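Local coordinates for protein leucine aminopeptidase A1, chloroplastic (Solanum lycopersicum, PDB 5D8N) that removes unsubstituted N-terminal amino acids, preferably leucine, from peptides as a magnesium-dependent homohexameric M17 aminopeptidase and takes part in wound signalling and insect defence, at residues G165-S170 and G212-R217; D173-S178 and V220-N225; V231-A236 and P276-H281; A270-N275 and A355-I360; A416-L421 and D501-V506. The protein carries 1 engineered substitution. All coordinates share one frame; numbering follows the deposited sequence.

Contact 1. Residues G165-S170 and G212-R217; sequences GVVLGS and GVILGR
Leu168 faces Ile214 where two helices run almost parallel, 19° apart, with their axes 10.7 Å from each other at the closest point. At that spacing the backbones stay apart and side chains fill the interval. Leu168 carries most of the contact. Its CG stands beside the backbone N (chi1 -65°). CD1 continues the extended chain, and the side branch CD2 meets Val213 CG1 at 3.7 Å and Ile214 CG1 at 4.0 Å. The leucine side chain lies roughly perpendicular to that of Val213. Next to it, Val167 CG1 touches Ile214 CD1 at 4.1 Å. Arg217 closes the other side. Its chain is extended from CG to NE and brings the guanidinium over Leu168, whose CD2 lies above one face of the group, toward the rim. Arg217 NH2 comes to 3.8 Å from Leu168 CB. Arg217 NH1 makes a weak, bent hydrogen bond to Leu168 O, 3.3 Å long with an N-H...O angle of 136°. The stronger partner of this arginine is the carbonyl oxygen of Thr515, which receives NE. Cut back to alanine, Leu168 would probably leave a gap beside Val213 and Ile214 and one guanidinium face of Arg217 without this apolar cover. Phe171 also packs on both Ile214 and Arg217. The pairing joins helix 152-170, of the N-terminal domain, to helix 197-221, the long helix that links the two domains in the M17 aminopeptidase fold.

Contact 2. Residues D173-S178 and V220-N225; sequences DNRFRS and VNAPAN. With MG (magnesium ion), chain H.
A magnesium ion sits where helix 197-221 ends, and the residues beside it meet the turn 173-178. Val220 O and Ala222 O bind the metal, the latter at 2.1 Å, and four waters complete six ligands. The other side of this helix end faces Asp173, Arg175 and Phe176. Asp173 OD2 accepts two bonds. Asn221 ND2 meets the anti lone pair of Asp173 OD2 at 3.0 Å, nearly straight at 162°. Arg175 NH2 takes the syn lone pair of Asp173 OD2 at 2.7 Å. Arg175 NE reaches Asp173 OD1 at 2.9 Å, so the guanidinium grips the carboxylate side-on in a two-bond salt bridge. The bend in the arginine chain (chi3 -66°) turns it back for this. Asn174 to Arg177 forms a type I beta turn, which places Phe176 against the loop after the helix. One face of its ring is covered by Arg175 CB. Over the opposite face lies Pro223 CD, 4.2 Å from the centroid of the Phe176 ring, a CH-pi contact. Phe176 CZ also meets Ala222 CB at 4.0 Å. Asn221 OD1 turns to the backbone N of Ala514. A second subunit closes over this region: its Thr378 OG1 bonds with Phe176 O, and its Gly368 packs on Pro223.

Contact 3. Residues V231-A236 and P276-H281; sequences VLAEEA and PPYFIH
Tyr278 begins the contact on the strand, packing on Ala233 of the helix. The helix 231-236 lies along strand 278-281 at 18°, with the axes 8.7 Å apart. Tyr278 CB meets Ala233 CB at 4.1 Å, and the tyrosine ring itself is set obliquely to that methyl. Phe279 comes next and turns its side chain from the helix. It goes to the other face of the sheet, where its ring meets Tyr398 edge-to-face. Ile280 points back to the helix and is the main contributor from the strand. Its CG1 stands beside the backbone N (chi1 -63°) and its chain runs on extended, which carries CD1 in against the helix backbone. Ile280 CD1 lies 3.8 Å from Ala233 CA and equally 3.8 Å from Leu232 CG, the two side chains roughly perpendicular. The other branch of Ile280 serves the next turn of the helix: its CG2 presses on Ala236 CB at 3.5 Å, a close methyl pair. His281 again faces the far side of the sheet, toward His350 and Tyr398. Ala233 and Ala236 are small, so the isoleucine can approach the helix closely; Ala233 CA and Ile280 CA are 6.2 Å apart. Ile251 of the neighbouring strand 247-252 packs on Ala233, Tyr278 and Ile280 as well. Helix 229-242 thus covers one face near the edge of the large mixed sheet of the catalytic domain. Between these segments the contacts are apolar, so the fit of methyls probably sets how closely the helix lies here.

Contact 4. Residues A270-N275 and A355-I360; sequences AAATEN and ACENMI
Close to the metal centre and to a subunit interface, the end of strand 347-358 meets the loop that precedes strand 278-284. Ala271 and Ala272 of the loop press on Glu357 and Met359. Ala272 is the centre of an inverse gamma turn, and its methyl points to the strand. Ala272 CB lies 3.5 Å from Glu357 CG and 3.7 Å from Met359 CG, so the methyl rests against both side chains. Ala271 CB approaches Met359 O at 3.1 Å, a tight fit. Glu357 CG stands between the backbone N and the carbonyl carbon (chi1 62°), and the rest of the chain is extended, which brings the carboxylate to Asn275, the two flat groups turned 74° from each other. Three waters bridge the segments, two between backbones and one from Asn275 N to the Glu357 carboxylate. One gives a hydrogen to Glu357 O at 2.7 Å and accepts from Met359 N and, weakly, from Ala272 N. A second donates to Glu357 OE2 at 2.7 Å and accepts from Asn275 N. The third joins Asn275 O to Glu357 N, at 2.8 Å from Asn275 O. Glu357 OE1 forms a salt bridge with Arg366 of a second subunit. Asn358, next along, gives ND2 to Asp305 OD1, a carboxylate that binds both magnesium ions, so the strand end is second-shell to the metals. The contact therefore combines small methyls with bridging water. The buried carboxylate of Glu357 is met by a water on one oxygen and an arginine on the other, which would probably favour its charged form.

Contact 5. Residues A416-L421 and D501-V506; sequences AIMVAL and DVAGPV
The carboxylate of Asp501 has Ile417 over one face. Ile417 CG2 sits above the group, 3.5 Å from Asp501 CG and 3.6 Å from both Asp501 OD1 and Asp501 OD2. The side chains overlap side by side, pointing opposite ways. With CG turned opposite the backbone N (chi1 -163°), the Asp501 carboxylate lies under the isoleucine. The oxygens are held elsewhere: OD2 bonds with Thr414 OG1 and OD1 accepts from Leu413 N. Ile417 CG2 also meets Ala503 CB at 4.0 Å. The contact packs helix 416-421 on the loop that leaves strand 496-501, at the C-terminal end of an inner strand of the catalytic alpha/beta sheet. Met418 packs on Ala503 and Gly504. Its chain is extended through CG and SD and then bends at the last torsion (chi3 67°). Met418 CG touches Gly504 N at 3.7 Å, Met418 SD lies 3.8 Å from Ala503 O, and Met418 CE rests on Gly504 CA at 3.9 Å. With an alanine at Met418, the Gly504 backbone would probably lose its cover and a gap would open beside Ala503. Asn477 of a neighbouring subunit packs on the same methionine, and Ala420 meets its counterpart on that subunit.

Overall arrangement
Contact 1 is the surface contact of the five; the others are largely buried. Contacts 1 and 2 share helix 197-221 and adjoin in sequence. They join the N-terminal region to the catalytic domain, contact 1 mainly with aliphatic groups and contact 2 with a salt bridge and a ring. Contacts 3 and 4 meet on neighbouring strands of one sheet, through Tyr278 O and Ala355 N. Contact 3 is apolar under a helix, whereas contact 4 uses bridging waters and lies nearer the metals. Contact 5 touches none of the others, though its nearest atoms come to about 5 Å from contact 2. Contacts 2 and 4 touch the same second subunit; contact 5 touches a different one.

Contact 1. Residues G165-S170 and G212-R217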
# COMPACT_ATOMS: atom_id res chain seq x y z
N GLY A 165 -26.92 33.74 10.82
CA GLY A 165 -25.63 33.42 11.45
C GLY A 165 -25.77 33.14 12.94
O GLY A 165 -25.14 32.24 13.49
N VAL A 166 -26.61 33.92 13.61
CA VAL A 166 -26.82 33.72 15.05
C VAL A 166 -27.52 32.37 15.31
O VAL A 166 -27.15 31.67 16.23
CB VAL A 166 -27.61 34.86 15.67
CG1 VAL A 166 -27.98 34.55 17.12
CG2 VAL A 166 -26.80 36.14 15.59
N VAL A 167 -28.57 32.07 14.54
CA VAL A 167 -29.38 30.88 14.77
C VAL A 167 -28.54 29.63 14.48
O VAL A 167 -28.43 28.75 15.32
CB VAL A 167 -30.66 30.88 13.90
CG1 VAL A 167 -31.40 29.55 14.00
CG2 VAL A 167 -31.62 31.98 14.35
N LEU A 168 -27.86 29.63 13.34
CA LEU A 168 -27.08 28.46 12.98
C LEU A 168 -25.84 28.36 13.85
O LEU A 168 -25.45 27.28 14.23
CB LEU A 168 -26.66 28.55 11.51
CG LEU A 168 -27.81 28.52 10.53
CD1 LEU A 168 -27.23 28.54 9.10
CD2 LEU A 168 -28.63 27.28 10.77
N GLY A 169 -25.28 29.49 14.26
CA GLY A 169 -24.10 29.50 15.10
C GLY A 169 -24.39 29.05 16.52
O GLY A 169 -23.49 28.53 17.17
N SER A 170 -25.65 29.17 16.95
CA SER A 170 -26.05 28.75 18.30
C SER A 170 -26.44 27.29 18.38
O SER A 170 -26.63 26.78 19.48
CB SER A 170 -27.25 29.57 18.78
OG SER A 170 -26.86 30.93 18.87
N GLY A 212 -34.91 24.37 8.42
CA GLY A 212 -34.52 23.37 7.45
C GLY A 212 -33.05 22.99 7.49
O GLY A 212 -32.71 21.83 7.43
N VAL A 213 -32.17 23.97 7.62
CA VAL A 213 -30.74 23.70 7.71
C VAL A 213 -30.43 22.83 8.94
O VAL A 213 -29.68 21.85 8.87
CB VAL A 213 -29.94 25.00 7.77
CG1 VAL A 213 -28.48 24.72 8.05
CG2 VAL A 213 -30.07 25.77 6.46
N ILE A 214 -31.04 23.18 10.06
CA ILE A 214 -30.84 22.46 11.31
C ILE A 214 -31.38 21.03 11.28
O ILE A 214 -30.68 20.12 11.70
CB ILE A 214 -31.44 23.25 12.49
CG1 ILE A 214 -30.50 24.43 12.78
CG2 ILE A 214 -31.58 22.37 13.73
CD1 ILE A 214 -31.10 25.46 13.72
N LEU A 215 -32.52 20.82 10.64
CA LEU A 215 -32.98 19.47 10.40
C LEU A 215 -31.96 18.68 9.57
O LEU A 215 -31.68 17.52 9.87
CB LEU A 215 -34.35 19.49 9.67
CG LEU A 215 -34.86 18.13 9.20
CD1 LEU A 215 -35.06 17.21 10.39
CD2 LEU A 215 -36.16 18.27 8.43
N GLY A 216 -31.44 19.30 8.50
CA GLY A 216 -30.41 18.66 7.72
C GLY A 216 -29.17 18.26 8.53
O GLY A 216 -28.69 17.14 8.42
N ARG A 217 -28.66 19.16 9.37
CA ARG A 217 -27.54 18.84 10.26
C ARG A 217 -27.87 17.67 11.16
O ARG A 217 -27.06 16.73 11.29
CB ARG A 217 -27.21 20.04 11.15
CG ARG A 217 -26.66 21.21 10.37
CD ARG A 217 -26.13 22.29 11.28
NE ARG A 217 -25.60 23.39 10.49
CZ ARG A 217 -25.08 24.49 11.02
NH1 ARG A 217 -25.00 24.60 12.34
NH2 ARG A 217 -24.80 25.54 10.25

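Contact 2. Residues D173-S178 and V220-N225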
# COMPACT_ATOMS: atom_id res chain seq x y z
N ASP A 173 -25.61 20.13 18.79
CA ASP A 173 -26.29 18.86 18.75
C ASP A 173 -25.74 18.00 19.88
O ASP A 173 -24.68 17.39 19.76
CB ASP A 173 -26.10 18.20 17.37
CG ASP A 173 -27.06 17.05 17.14
OD1 ASP A 173 -27.68 16.60 18.12
OD2 ASP A 173 -27.14 16.52 16.00
N ASN A 174 -26.54 17.86 20.93
CA ASN A 174 -26.15 17.09 22.11
C ASN A 174 -26.95 15.83 22.35
O ASN A 174 -27.00 15.31 23.46
CB ASN A 174 -26.28 17.98 23.35
CG ASN A 174 -25.28 19.10 23.35
OD1 ASN A 174 -24.10 18.91 23.06
ND2 ASN A 174 -25.77 20.30 23.58
N ARG A 175 -27.69 15.42 21.33
CA ARG A 175 -28.54 14.26 21.46
C ARG A 175 -27.81 12.97 21.87
O ARG A 175 -28.44 12.08 22.41
CB ARG A 175 -29.24 14.02 20.13
CG ARG A 175 -30.31 15.04 19.79
CD ARG A 175 -30.90 14.75 18.42
NE ARG A 175 -29.90 14.95 17.38
CZ ARG A 175 -29.94 14.39 16.17
NH1 ARG A 175 -31.01 13.72 15.79
NH2 ARG A 175 -28.92 14.55 15.32
N PHE A 176 -26.52 12.83 21.53
CA PHE A 176 -25.81 11.57 21.75
C PHE A 176 -24.65 11.64 22.73
O PHE A 176 -23.79 10.76 22.73
CB PHE A 176 -25.30 11.00 20.43
CG PHE A 176 -26.34 10.99 19.36
CD1 PHE A 176 -27.40 10.10 19.42
CD2 PHE A 176 -26.31 11.92 18.35
CE1 PHE A 176 -28.43 10.16 18.51
CE2 PHE A 176 -27.33 11.96 17.42
CZ PHE A 176 -28.41 11.11 17.52
N ARG A 177 -24.64 12.67 23.58
CA ARG A 177 -23.62 12.79 24.59
C ARG A 177 -24.22 13.26 25.91
O ARG A 177 -25.28 13.88 25.95
CB ARG A 177 -22.49 13.73 24.17
CG ARG A 177 -22.90 15.09 23.68
CD ARG A 177 -21.70 15.84 23.11
NE ARG A 177 -22.09 17.15 22.59
CZ ARG A 177 -21.51 17.77 21.57
NH1 ARG A 177 -20.47 17.23 20.96
NH2 ARG A 177 -22.03 18.92 21.14
N SER A 178 -23.63 12.75 26.98
CA SER A 178 -24.27 12.64 28.27
C SER A 178 -24.02 13.94 28.99
O SER A 178 -24.77 14.31 29.88
CB SER A 178 -23.69 11.43 29.06
OG SER A 178 -23.75 10.20 28.32
N VAL A 220 -27.84 14.24 9.39
CA VAL A 220 -26.49 13.80 9.07
C VAL A 220 -25.71 13.47 10.33
O VAL A 220 -25.00 12.50 10.35
CB VAL A 220 -25.75 14.87 8.24
CG1 VAL A 220 -24.32 14.44 7.95
CG2 VAL A 220 -26.47 15.13 6.92
N ASN A 221 -25.70 14.34 11.33
CA ASN A 221 -25.03 14.03 12.57
C ASN A 221 -25.41 12.66 13.12
O ASN A 221 -24.62 12.03 13.79
CB ASN A 221 -25.35 15.09 13.63
CG ASN A 221 -24.58 16.37 13.44
OD1 ASN A 221 -23.62 16.46 12.69
ND2 ASN A 221 -25.05 17.41 14.10
N ALA A 222 -26.69 12.32 13.07
CA ALA A 222 -27.15 11.09 13.67
C ALA A 222 -26.48 9.93 12.94
O ALA A 222 -26.38 9.93 11.71
CB ALA A 222 -28.66 10.99 13.56
N PRO A 223 -26.06 8.91 13.69
CA PRO A 223 -25.46 7.73 13.10
C PRO A 223 -26.51 6.80 12.50
O PRO A 223 -27.72 6.91 12.78
CB PRO A 223 -24.78 7.08 14.29
CG PRO A 223 -25.76 7.35 15.41
CD PRO A 223 -26.26 8.74 15.14
N ALA A 224 -26.03 5.87 11.68
CA ALA A 224 -26.88 4.96 10.94
C ALA A 224 -27.72 4.02 11.80
O ALA A 224 -28.72 3.49 11.32
CB ALA A 224 -26.04 4.16 9.96
N ASN A 225 -27.30 3.77 13.04
CA ASN A 225 -28.09 2.93 13.96
C ASN A 225 -29.27 3.70 14.55
O ASN A 225 -30.18 3.12 15.13
CB ASN A 225 -27.23 2.27 15.05
CG ASN A 225 -26.54 3.25 15.98
OD1 ASN A 225 -25.95 4.24 15.55
ND2 ASN A 225 -26.60 2.97 17.26
MG MG H . -25.07 10.25 10.11
O HOH W 1 -23.02 10.32 10.90
O HOH W 2 -25.00 8.15 9.48
O HOH W 3 -27.09 10.22 9.01
O HOH W 4 -24.36 10.58 8.09

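Contact 3. Residues V231-A236 and P276-H281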
# COMPACT_ATOMS: atom_id res chain seq x y z
N VAL A 231 -36.55 5.27 9.78
CA VAL A 231 -36.54 6.55 10.49
C VAL A 231 -36.49 7.77 9.59
O VAL A 231 -37.25 8.74 9.78
CB VAL A 231 -35.41 6.63 11.53
CG1 VAL A 231 -35.32 8.03 12.15
CG2 VAL A 231 -35.67 5.61 12.62
N LEU A 232 -35.73 7.68 8.51
CA LEU A 232 -35.75 8.75 7.52
C LEU A 232 -37.16 8.93 6.92
O LEU A 232 -37.64 10.04 6.72
CB LEU A 232 -34.74 8.47 6.42
CG LEU A 232 -34.39 9.64 5.51
CD1 LEU A 232 -33.80 10.77 6.34
CD2 LEU A 232 -33.33 9.23 4.48
N ALA A 233 -37.83 7.82 6.62
CA ALA A 233 -39.20 7.91 6.12
C ALA A 233 -40.15 8.55 7.13
O ALA A 233 -41.01 9.34 6.75
CB ALA A 233 -39.73 6.54 5.74
N GLU A 234 -39.96 8.24 8.41
CA GLU A 234 -40.77 8.87 9.46
C GLU A 234 -40.52 10.37 9.56
O GLU A 234 -41.45 11.14 9.77
CB GLU A 234 -40.53 8.25 10.84
CG GLU A 234 -41.11 6.86 11.00
CD GLU A 234 -42.62 6.77 10.82
OE1 GLU A 234 -43.33 7.75 11.18
OE2 GLU A 234 -43.06 5.73 10.28
N GLU A 235 -39.27 10.79 9.38
CA GLU A 235 -38.98 12.21 9.34
C GLU A 235 -39.74 12.87 8.18
O GLU A 235 -40.21 14.00 8.29
CB GLU A 235 -37.48 12.50 9.25
CG GLU A 235 -36.67 12.05 10.46
CD GLU A 235 -36.84 12.89 11.71
OE1 GLU A 235 -37.28 14.07 11.66
OE2 GLU A 235 -36.55 12.35 12.79
N ALA A 236 -39.75 12.22 7.04
CA ALA A 236 -40.50 12.76 5.90
C ALA A 236 -41.99 12.89 6.22
O ALA A 236 -42.63 13.89 5.90
CB ALA A 236 -40.29 11.91 4.66
N PRO A 276 -34.94 -2.44 6.41
CA PRO A 276 -35.48 -2.39 5.05
C PRO A 276 -35.43 -1.00 4.43
O PRO A 276 -35.53 0.00 5.15
CB PRO A 276 -36.95 -2.82 5.24
CG PRO A 276 -37.08 -3.39 6.61
CD PRO A 276 -35.91 -2.91 7.41
N PRO A 277 -35.53 -0.93 3.11
CA PRO A 277 -35.46 0.31 2.37
C PRO A 277 -36.83 0.95 2.15
O PRO A 277 -37.83 0.26 2.21
CB PRO A 277 -34.95 -0.13 1.01
CG PRO A 277 -35.54 -1.48 0.84
CD PRO A 277 -35.56 -2.10 2.21
N TYR A 278 -36.86 2.28 2.06
CA TYR A 278 -38.09 3.01 1.84
C TYR A 278 -37.80 4.10 0.83
O TYR A 278 -36.84 4.87 0.96
CB TYR A 278 -38.62 3.63 3.14
CG TYR A 278 -39.13 2.59 4.10
CD1 TYR A 278 -40.39 1.99 3.90
CD2 TYR A 278 -38.33 2.09 5.11
CE1 TYR A 278 -40.81 0.91 4.67
CE2 TYR A 278 -38.76 1.04 5.90
CZ TYR A 278 -40.02 0.50 5.72
OH TYR A 278 -40.41 -0.58 6.48
N PHE A 279 -38.71 4.24 -0.12
CA PHE A 279 -38.56 5.24 -1.16
C PHE A 279 -39.50 6.38 -0.77
O PHE A 279 -40.71 6.20 -0.67
CB PHE A 279 -38.91 4.62 -2.52
CG PHE A 279 -38.61 5.51 -3.69
CD1 PHE A 279 -39.51 6.49 -4.08
CD2 PHE A 279 -37.51 5.27 -4.49
CE1 PHE A 279 -39.25 7.30 -5.17
CE2 PHE A 279 -37.26 6.06 -5.59
CZ PHE A 279 -38.11 7.09 -5.92
N ILE A 280 -38.93 7.54 -0.54
CA ILE A 280 -39.62 8.69 -0.00
C ILE A 280 -40.01 9.66 -1.10
O ILE A 280 -39.16 10.13 -1.87
CB ILE A 280 -38.73 9.42 1.02
CG1 ILE A 280 -38.42 8.50 2.20
CG2 ILE A 280 -39.42 10.68 1.50
CD1 ILE A 280 -37.27 9.00 3.05
N HIS A 281 -41.30 9.97 -1.15
CA HIS A 281 -41.83 10.95 -2.09
C HIS A 281 -42.71 11.99 -1.41
O HIS A 281 -43.83 11.70 -0.98
CB HIS A 281 -42.60 10.25 -3.21
CG HIS A 281 -43.10 11.17 -4.28
ND1 HIS A 281 -44.12 10.82 -5.15
CD2 HIS A 281 -42.80 12.47 -4.55
CE1 HIS A 281 -44.33 11.82 -5.98
NE2 HIS A 281 -43.57 12.84 -5.63

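Contact 4. Residues A270-N275 and A355-I360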
# COMPACT_ATOMS: atom_id res chain seq x y z
N ALA A 270 -30.47 -4.85 -1.08
CA ALA A 270 -30.78 -6.25 -0.84
C ALA A 270 -30.03 -6.83 0.37
O ALA A 270 -30.56 -7.65 1.11
CB ALA A 270 -30.48 -7.08 -2.09
N ALA A 271 -28.80 -6.38 0.60
CA ALA A 271 -28.03 -6.97 1.70
C ALA A 271 -28.69 -6.67 3.05
O ALA A 271 -28.65 -7.51 3.96
CB ALA A 271 -26.59 -6.45 1.69
N ALA A 272 -29.24 -5.46 3.18
CA ALA A 272 -29.65 -4.91 4.46
C ALA A 272 -31.04 -5.40 4.84
O ALA A 272 -32.02 -4.65 4.78
CB ALA A 272 -29.64 -3.39 4.41
N THR A 273 -31.10 -6.65 5.28
CA THR A 273 -32.38 -7.28 5.58
C THR A 273 -32.96 -6.79 6.92
O THR A 273 -34.16 -6.91 7.16
CB THR A 273 -32.23 -8.80 5.65
OG1 THR A 273 -31.24 -9.14 6.62
CG2 THR A 273 -31.83 -9.37 4.26
N GLU A 274 -32.13 -6.26 7.80
CA GLU A 274 -32.59 -5.89 9.13
C GLU A 274 -33.22 -4.50 9.12
O GLU A 274 -34.10 -4.20 9.93
CB GLU A 274 -31.44 -5.94 10.12
CG GLU A 274 -31.85 -5.75 11.57
CD GLU A 274 -32.71 -6.89 12.14
OE1 GLU A 274 -33.01 -7.88 11.43
OE2 GLU A 274 -33.12 -6.77 13.31
N ASN A 275 -32.67 -3.61 8.29
CA ASN A 275 -33.21 -2.25 8.12
C ASN A 275 -33.69 -2.06 6.68
O ASN A 275 -32.96 -1.57 5.81
CB ASN A 275 -32.14 -1.19 8.45
CG ASN A 275 -31.70 -1.24 9.90
OD1 ASN A 275 -30.51 -1.29 10.21
ND2 ASN A 275 -32.65 -1.17 10.80
N ALA A 355 -34.16 5.71 -0.06
CA ALA A 355 -33.41 5.47 1.15
C ALA A 355 -33.16 3.98 1.39
O ALA A 355 -34.02 3.12 1.19
CB ALA A 355 -34.15 6.05 2.34
N CYS A 356 -31.93 3.66 1.75
CA CYS A 356 -31.52 2.31 2.08
C CYS A 356 -30.19 2.38 2.81
O CYS A 356 -29.58 3.44 2.89
CB CYS A 356 -31.38 1.44 0.82
SG CYS A 356 -30.15 2.05 -0.36
N GLU A 357 -29.75 1.26 3.36
CA GLU A 357 -28.37 1.15 3.82
C GLU A 357 -27.67 0.07 3.03
O GLU A 357 -28.29 -0.86 2.52
CB GLU A 357 -28.26 0.94 5.34
CG GLU A 357 -28.90 -0.32 5.88
CD GLU A 357 -28.64 -0.56 7.35
OE1 GLU A 357 -28.02 0.30 8.03
OE2 GLU A 357 -28.86 -1.74 7.74
N ASN A 358 -26.41 0.36 2.71
CA ASN A 358 -25.60 -0.52 1.89
C ASN A 358 -24.73 -1.41 2.79
O ASN A 358 -23.71 -0.96 3.31
CB ASN A 358 -24.73 0.30 0.93
CG ASN A 358 -23.82 -0.57 0.09
OD1 ASN A 358 -23.96 -1.79 0.08
ND2 ASN A 358 -22.82 0.04 -0.55
N MET A 359 -25.19 -2.63 3.00
CA MET A 359 -24.58 -3.56 3.94
C MET A 359 -23.96 -4.78 3.22
O MET A 359 -23.95 -4.88 2.00
CB MET A 359 -25.64 -4.06 4.92
CG MET A 359 -26.26 -2.97 5.78
SD MET A 359 -25.12 -2.28 7.01
CE MET A 359 -25.46 -3.31 8.42
N ILE A 360 -23.42 -5.69 4.04
CA ILE A 360 -22.81 -6.93 3.58
C ILE A 360 -23.48 -8.12 4.25
O ILE A 360 -23.54 -8.20 5.49
CB ILE A 360 -21.32 -6.93 3.94
CG1 ILE A 360 -20.60 -5.84 3.15
CG2 ILE A 360 -20.72 -8.29 3.65
CD1 ILE A 360 -19.23 -5.50 3.68
O HOH W 5 -27.76 -3.28 1.47
O HOH W 6 -29.55 -4.38 7.70
O HOH W 7 -32.05 -0.51 3.43

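Contact 5. Residues A416-L421 and D501-V506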
# COMPACT_ATOMS: atom_id res chain seq x y z
N ALA A 416 -13.44 12.15 -5.82
CA ALA A 416 -12.73 12.87 -6.86
C ALA A 416 -13.10 14.35 -6.82
O ALA A 416 -12.27 15.23 -7.11
CB ALA A 416 -13.08 12.30 -8.22
N ILE A 417 -14.37 14.65 -6.54
CA ILE A 417 -14.78 16.07 -6.53
C ILE A 417 -14.10 16.86 -5.42
O ILE A 417 -13.81 18.02 -5.59
CB ILE A 417 -16.31 16.25 -6.45
CG1 ILE A 417 -16.69 17.66 -6.86
CG2 ILE A 417 -16.81 15.97 -5.03
CD1 ILE A 417 -16.40 17.95 -8.32
N MET A 418 -13.78 16.21 -4.30
CA MET A 418 -13.00 16.85 -3.25
C MET A 418 -11.54 17.03 -3.63
O MET A 418 -10.94 18.04 -3.30
CB MET A 418 -13.10 16.12 -1.91
CG MET A 418 -14.53 16.08 -1.36
SD MET A 418 -14.69 15.08 0.14
CE MET A 418 -13.73 16.06 1.30
N VAL A 419 -10.96 16.11 -4.39
CA VAL A 419 -9.63 16.34 -4.96
C VAL A 419 -9.66 17.59 -5.82
O VAL A 419 -8.83 18.48 -5.65
CB VAL A 419 -9.13 15.16 -5.79
CG1 VAL A 419 -7.83 15.54 -6.51
CG2 VAL A 419 -8.90 13.96 -4.89
N ALA A 420 -10.71 17.71 -6.61
CA ALA A 420 -10.86 18.80 -7.57
C ALA A 420 -11.10 20.16 -6.92
O ALA A 420 -10.54 21.18 -7.35
CB ALA A 420 -12.01 18.48 -8.51
N LEU A 421 -12.07 20.20 -6.00
CA LEU A 421 -12.61 21.47 -5.55
C LEU A 421 -12.43 21.69 -4.06
O LEU A 421 -12.84 22.71 -3.54
CB LEU A 421 -14.09 21.59 -5.90
CG LEU A 421 -14.43 21.68 -7.38
CD1 LEU A 421 -15.95 21.65 -7.62
CD2 LEU A 421 -13.87 22.95 -7.95
N ASP A 501 -22.55 17.41 -6.75
CA ASP A 501 -21.69 16.50 -5.97
C ASP A 501 -21.19 17.26 -4.74
O ASP A 501 -20.26 18.08 -4.80
CB ASP A 501 -20.53 15.99 -6.85
CG ASP A 501 -19.83 14.74 -6.27
OD1 ASP A 501 -20.02 14.42 -5.08
OD2 ASP A 501 -19.08 14.06 -7.03
N VAL A 502 -21.78 16.93 -3.60
CA VAL A 502 -21.61 17.67 -2.35
C VAL A 502 -20.81 16.88 -1.31
O VAL A 502 -20.89 17.15 -0.12
CB VAL A 502 -22.98 18.03 -1.72
CG1 VAL A 502 -23.78 18.93 -2.65
CG2 VAL A 502 -23.81 16.80 -1.40
N ALA A 503 -20.01 15.92 -1.76
CA ALA A 503 -19.16 15.16 -0.86
C ALA A 503 -18.40 16.00 0.15
O ALA A 503 -18.25 15.58 1.30
CB ALA A 503 -18.19 14.29 -1.64
N GLY A 504 -17.86 17.15 -0.27
CA GLY A 504 -17.10 17.98 0.66
C GLY A 504 -17.98 18.75 1.62
O GLY A 504 -17.84 18.61 2.83
N PRO A 505 -18.77 19.70 1.10
CA PRO A 505 -19.24 20.71 2.06
C PRO A 505 -20.36 20.31 3.02
O PRO A 505 -20.69 21.10 3.91
CB PRO A 505 -19.68 21.88 1.17
CG PRO A 505 -19.81 21.34 -0.20
CD PRO A 505 -18.92 20.14 -0.30
N VAL A 506 -20.87 19.09 2.88
CA VAL A 506 -21.90 18.64 3.80
C VAL A 506 -21.38 18.38 5.21
O VAL A 506 -22.15 18.15 6.12
CB VAL A 506 -22.67 17.39 3.31
CG1 VAL A 506 -23.40 17.67 2.01
CG2 VAL A 506 -21.72 16.24 3.11